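Local structure of 4-hydroxy-tetrahydrodipicolinate synthase (Thermotoga maritima, 1O5K) at residues Leu112-Tyr117 with Tyr144-Arg149. The protein probably catalyses the condensation of pyruvate with aspartate-beta-semialdehyde to 4-hydroxy-tetrahydrodipicolinate, a step of lysine biosynthesis. Sequence-based numbering, arbitrary orientation.
Sequences LVVTPY and YNVPGR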
ATOM      1  N   LEU A 112     -29.404  -2.512   3.911  1.00 23.57           N
ATOM      2  CA  LEU A 112     -27.979  -2.269   3.952  1.00 26.91           C
ATOM      3  C   LEU A 112     -27.539  -2.081   2.506  1.00 27.31           C
ATOM      4  O   LEU A 112     -27.796  -2.933   1.679  1.00 27.94           O
ATOM      5  CB  LEU A 112     -27.277  -3.473   4.601  1.00 27.29           C
ATOM      6  CG  LEU A 112     -25.743  -3.366   4.773  1.00 28.90           C
ATOM      7  CD1 LEU A 112     -25.444  -2.341   5.847  1.00 31.10           C
ATOM      8  CD2 LEU A 112     -25.086  -4.672   5.133  1.00 36.30           C
ATOM      9  N   VAL A 113     -26.982  -0.924   2.179  1.00 26.19           N
ATOM     10  CA  VAL A 113     -26.710  -0.592   0.793  1.00 26.32           C
ATOM     11  C   VAL A 113     -25.244  -0.262   0.606  1.00 25.77           C
ATOM     12  O   VAL A 113     -24.761   0.818   0.994  1.00 23.37           O
ATOM     13  CB  VAL A 113     -27.563   0.603   0.349  1.00 22.35           C
ATOM     14  CG1 VAL A 113     -27.245   1.038  -1.045  1.00 21.42           C
ATOM     15  CG2 VAL A 113     -29.047   0.317   0.498  1.00 22.74           C
ATOM     16  N   VAL A 114     -24.522  -1.229   0.041  1.00 27.19           N
ATOM     17  CA  VAL A 114     -23.107  -1.072  -0.162  1.00 25.29           C
ATOM     18  C   VAL A 114     -22.861   0.051  -1.160  1.00 24.67           C
ATOM     19  O   VAL A 114     -23.658   0.287  -2.084  1.00 24.70           O
ATOM     20  CB  VAL A 114     -22.452  -2.420  -0.624  1.00 25.47           C
ATOM     21  CG1 VAL A 114     -22.962  -2.845  -1.965  1.00 28.01           C
ATOM     22  CG2 VAL A 114     -20.934  -2.395  -0.499  1.00 26.37           C
ATOM     23  N   THR A 115     -21.779   0.775  -0.952  1.00 23.04           N
ATOM     24  CA  THR A 115     -21.295   1.685  -2.012  1.00 24.25           C
ATOM     25  C   THR A 115     -21.141   0.868  -3.293  1.00 23.21           C
ATOM     26  O   THR A 115     -20.628  -0.258  -3.278  1.00 27.48           O
ATOM     27  CB  THR A 115     -19.899   2.257  -1.690  1.00 26.66           C
ATOM     28  OG1 THR A 115     -18.977   1.181  -1.544  1.00 30.40           O
ATOM     29  CG2 THR A 115     -19.870   3.041  -0.370  1.00 27.19           C
ATOM     30  N   PRO A 116     -21.594   1.409  -4.417  1.00 24.71           N
ATOM     31  CA  PRO A 116     -21.360   0.780  -5.700  1.00 22.77           C
ATOM     32  C   PRO A 116     -19.938   0.279  -5.860  1.00 24.88           C
ATOM     33  O   PRO A 116     -18.963   1.022  -5.655  1.00 25.77           O
ATOM     34  CB  PRO A 116     -21.660   1.886  -6.690  1.00 24.42           C
ATOM     35  CG  PRO A 116     -22.814   2.633  -5.975  1.00 23.99           C
ATOM     36  CD  PRO A 116     -22.410   2.644  -4.539  1.00 23.21           C
ATOM     37  N   TYR A 117     -19.840  -1.016  -6.168  1.00 25.92           N
ATOM     38  CA  TYR A 117     -18.565  -1.737  -6.367  1.00 26.20           C
ATOM     39  C   TYR A 117     -18.210  -1.715  -7.861  1.00 26.07           C
ATOM     40  O   TYR A 117     -19.090  -1.530  -8.685  1.00 22.87           O
ATOM     41  CB  TYR A 117     -18.669  -3.216  -5.875  1.00 28.38           C
ATOM     42  CG  TYR A 117     -20.005  -3.846  -6.215  1.00 24.93           C
ATOM     43  CD1 TYR A 117     -20.260  -4.349  -7.510  1.00 25.39           C
ATOM     44  CD2 TYR A 117     -21.048  -3.848  -5.302  1.00 26.95           C
ATOM     45  CE1 TYR A 117     -21.477  -4.886  -7.843  1.00 30.74           C
ATOM     46  CE2 TYR A 117     -22.280  -4.363  -5.648  1.00 33.14           C
ATOM     47  CZ  TYR A 117     -22.481  -4.894  -6.917  1.00 30.06           C
ATOM     48  OH  TYR A 117     -23.714  -5.386  -7.231  1.00 31.39           O
ATOM     49  N   TYR A 144     -22.950   1.092   3.547  1.00 22.33           N
ATOM     50  CA  TYR A 144     -21.921   0.080   3.845  1.00 23.64           C
ATOM     51  C   TYR A 144     -20.655   0.381   3.049  1.00 26.23           C
ATOM     52  O   TYR A 144     -20.647   0.330   1.818  1.00 26.11           O
ATOM     53  CB  TYR A 144     -22.491  -1.268   3.533  1.00 24.68           C
ATOM     54  CG  TYR A 144     -21.538  -2.473   3.634  1.00 27.65           C
ATOM     55  CD1 TYR A 144     -20.431  -2.457   4.488  1.00 27.05           C
ATOM     56  CD2 TYR A 144     -21.797  -3.607   2.909  1.00 34.63           C
ATOM     57  CE1 TYR A 144     -19.604  -3.546   4.572  1.00 31.02           C
ATOM     58  CE2 TYR A 144     -20.979  -4.725   2.978  1.00 31.05           C
ATOM     59  CZ  TYR A 144     -19.892  -4.676   3.810  1.00 31.04           C
ATOM     60  OH  TYR A 144     -19.039  -5.727   3.924  1.00 36.99           O
ATOM     61  N   ASN A 145     -19.602   0.710   3.790  1.00 24.40           N
ATOM     62  CA  ASN A 145     -18.306   1.070   3.260  1.00 22.02           C
ATOM     63  C   ASN A 145     -17.320  -0.049   3.478  1.00 26.80           C
ATOM     64  O   ASN A 145     -17.071  -0.463   4.604  1.00 25.32           O
ATOM     65  CB  ASN A 145     -17.808   2.356   3.929  1.00 26.54           C
ATOM     66  CG  ASN A 145     -16.561   2.877   3.302  1.00 29.21           C
ATOM     67  OD1 ASN A 145     -16.491   3.013   2.075  1.00 24.64           O
ATOM     68  ND2 ASN A 145     -15.548   3.157   4.123  1.00 25.48           N
ATOM     69  N   VAL A 146     -16.792  -0.549   2.373  1.00 24.16           N
ATOM     70  CA  VAL A 146     -15.866  -1.734   2.397  1.00 22.79           C
ATOM     71  C   VAL A 146     -14.926  -1.650   1.199  1.00 24.19           C
ATOM     72  O   VAL A 146     -15.035  -2.413   0.211  1.00 23.78           O
ATOM     73  CB  VAL A 146     -16.647  -3.065   2.525  1.00 21.04           C
ATOM     74  CG1 VAL A 146     -17.639  -3.365   1.421  1.00 26.60           C
ATOM     75  CG2 VAL A 146     -15.673  -4.234   2.695  1.00 25.79           C
ATOM     76  N   PRO A 147     -14.001  -0.678   1.266  1.00 25.61           N
ATOM     77  CA  PRO A 147     -13.140  -0.351   0.098  1.00 22.65           C
ATOM     78  C   PRO A 147     -12.322  -1.503  -0.440  1.00 23.30           C
ATOM     79  O   PRO A 147     -12.075  -1.595  -1.629  1.00 24.27           O
ATOM     80  CB  PRO A 147     -12.235   0.758   0.622  1.00 25.53           C
ATOM     81  CG  PRO A 147     -12.466   0.875   2.059  1.00 30.44           C
ATOM     82  CD  PRO A 147     -13.785   0.263   2.385  1.00 29.13           C
ATOM     83  N   GLY A 148     -11.931  -2.421   0.429  1.00 23.16           N
ATOM     84  CA  GLY A 148     -11.167  -3.585  -0.018  1.00 27.07           C
ATOM     85  C   GLY A 148     -11.919  -4.502  -0.980  1.00 28.35           C
ATOM     86  O   GLY A 148     -11.294  -5.192  -1.827  1.00 28.11           O
ATOM     87  N   ARG A 149     -13.242  -4.479  -0.904  1.00 26.95           N
ATOM     88  CA  ARG A 149     -14.102  -5.212  -1.838  1.00 25.57           C
ATOM     89  C   ARG A 149     -14.625  -4.370  -3.021  1.00 25.30           C
ATOM     90  O   ARG A 149     -14.817  -4.923  -4.091  1.00 26.93           O
ATOM     91  CB  ARG A 149     -15.296  -5.824  -1.152  1.00 26.98           C
ATOM     92  CG  ARG A 149     -14.978  -6.910  -0.166  1.00 26.08           C
ATOM     93  CD  ARG A 149     -16.232  -7.519   0.444  1.00 23.54           C
ATOM     94  NE  ARG A 149     -15.985  -8.613   1.407  1.00 31.79           N
ATOM     95  CZ  ARG A 149     -16.078  -9.908   1.110  1.00 31.91           C
ATOM     96  NH1 ARG A 149     -15.877 -10.865   2.034  1.00 31.88           N
ATOM     97  NH2 ARG A 149     -16.354 -10.245  -0.113  1.00 29.90           N
TER
HETATM   98  O   HOH W   1     -16.812   0.755  -0.125  1.00 13.29           O
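Two backbone hydrogen bonds clamp Tyr144 between Val113 and Thr115, the pattern that defines a parallel beta bridge centred on Val114. Tyr144 N donates to Val113 O over 3.1 Å with an N-H...O angle of 146°, a bent bond; the same oxygen also takes a hydrogen bond from Tyr130 OH. The return bond, Thr115 N to Tyr144 O at 3.0 Å, is straighter at 167°. Val114 CA adds a CA-H...O contact to Tyr144 O at 3.5 Å.

In the family's TIM barrel, strands 110-114 and 141-144 are neighbours, and here both end at the C-terminal rim, where the active site of such barrels lies. Tyr144 is the probable proton donor/acceptor, and its hydroxyl makes a weak hydrogen bond to Thr55, which probably belongs to the proton relay.

Apolar contacts pack against CB and the near end of the ring. With CG anti to the backbone N, chi1 (174°) carries the Tyr144 ring onward past the end of strand 110-114, alongside the Val114 side chain: Val114 CG2 meets CD2 of Tyr144 obliquely at 3.7 Å, and Leu112 CD1 lies 3.9 Å from Tyr144 CB. Val146 CG1 stands over one ring face, offset toward the rim, and also touches Val114 CG2 at 3.9 Å. A serine in place of Tyr144 would probably leave a gap between Leu112, Val114 and Val146 and deprive Thr55 of its phenolic partner.

A water joins the loops that follow the two strands. It accepts from Thr115 OG1 at 2.6 Å and from Val146 N, the N-cap residue of helix 147-150, and donates to Asn145 OD1 at 3.2 Å. The amide of Asn145 is held further by Val154 N at OD1 and by Asn153 and Glu174 at ND2.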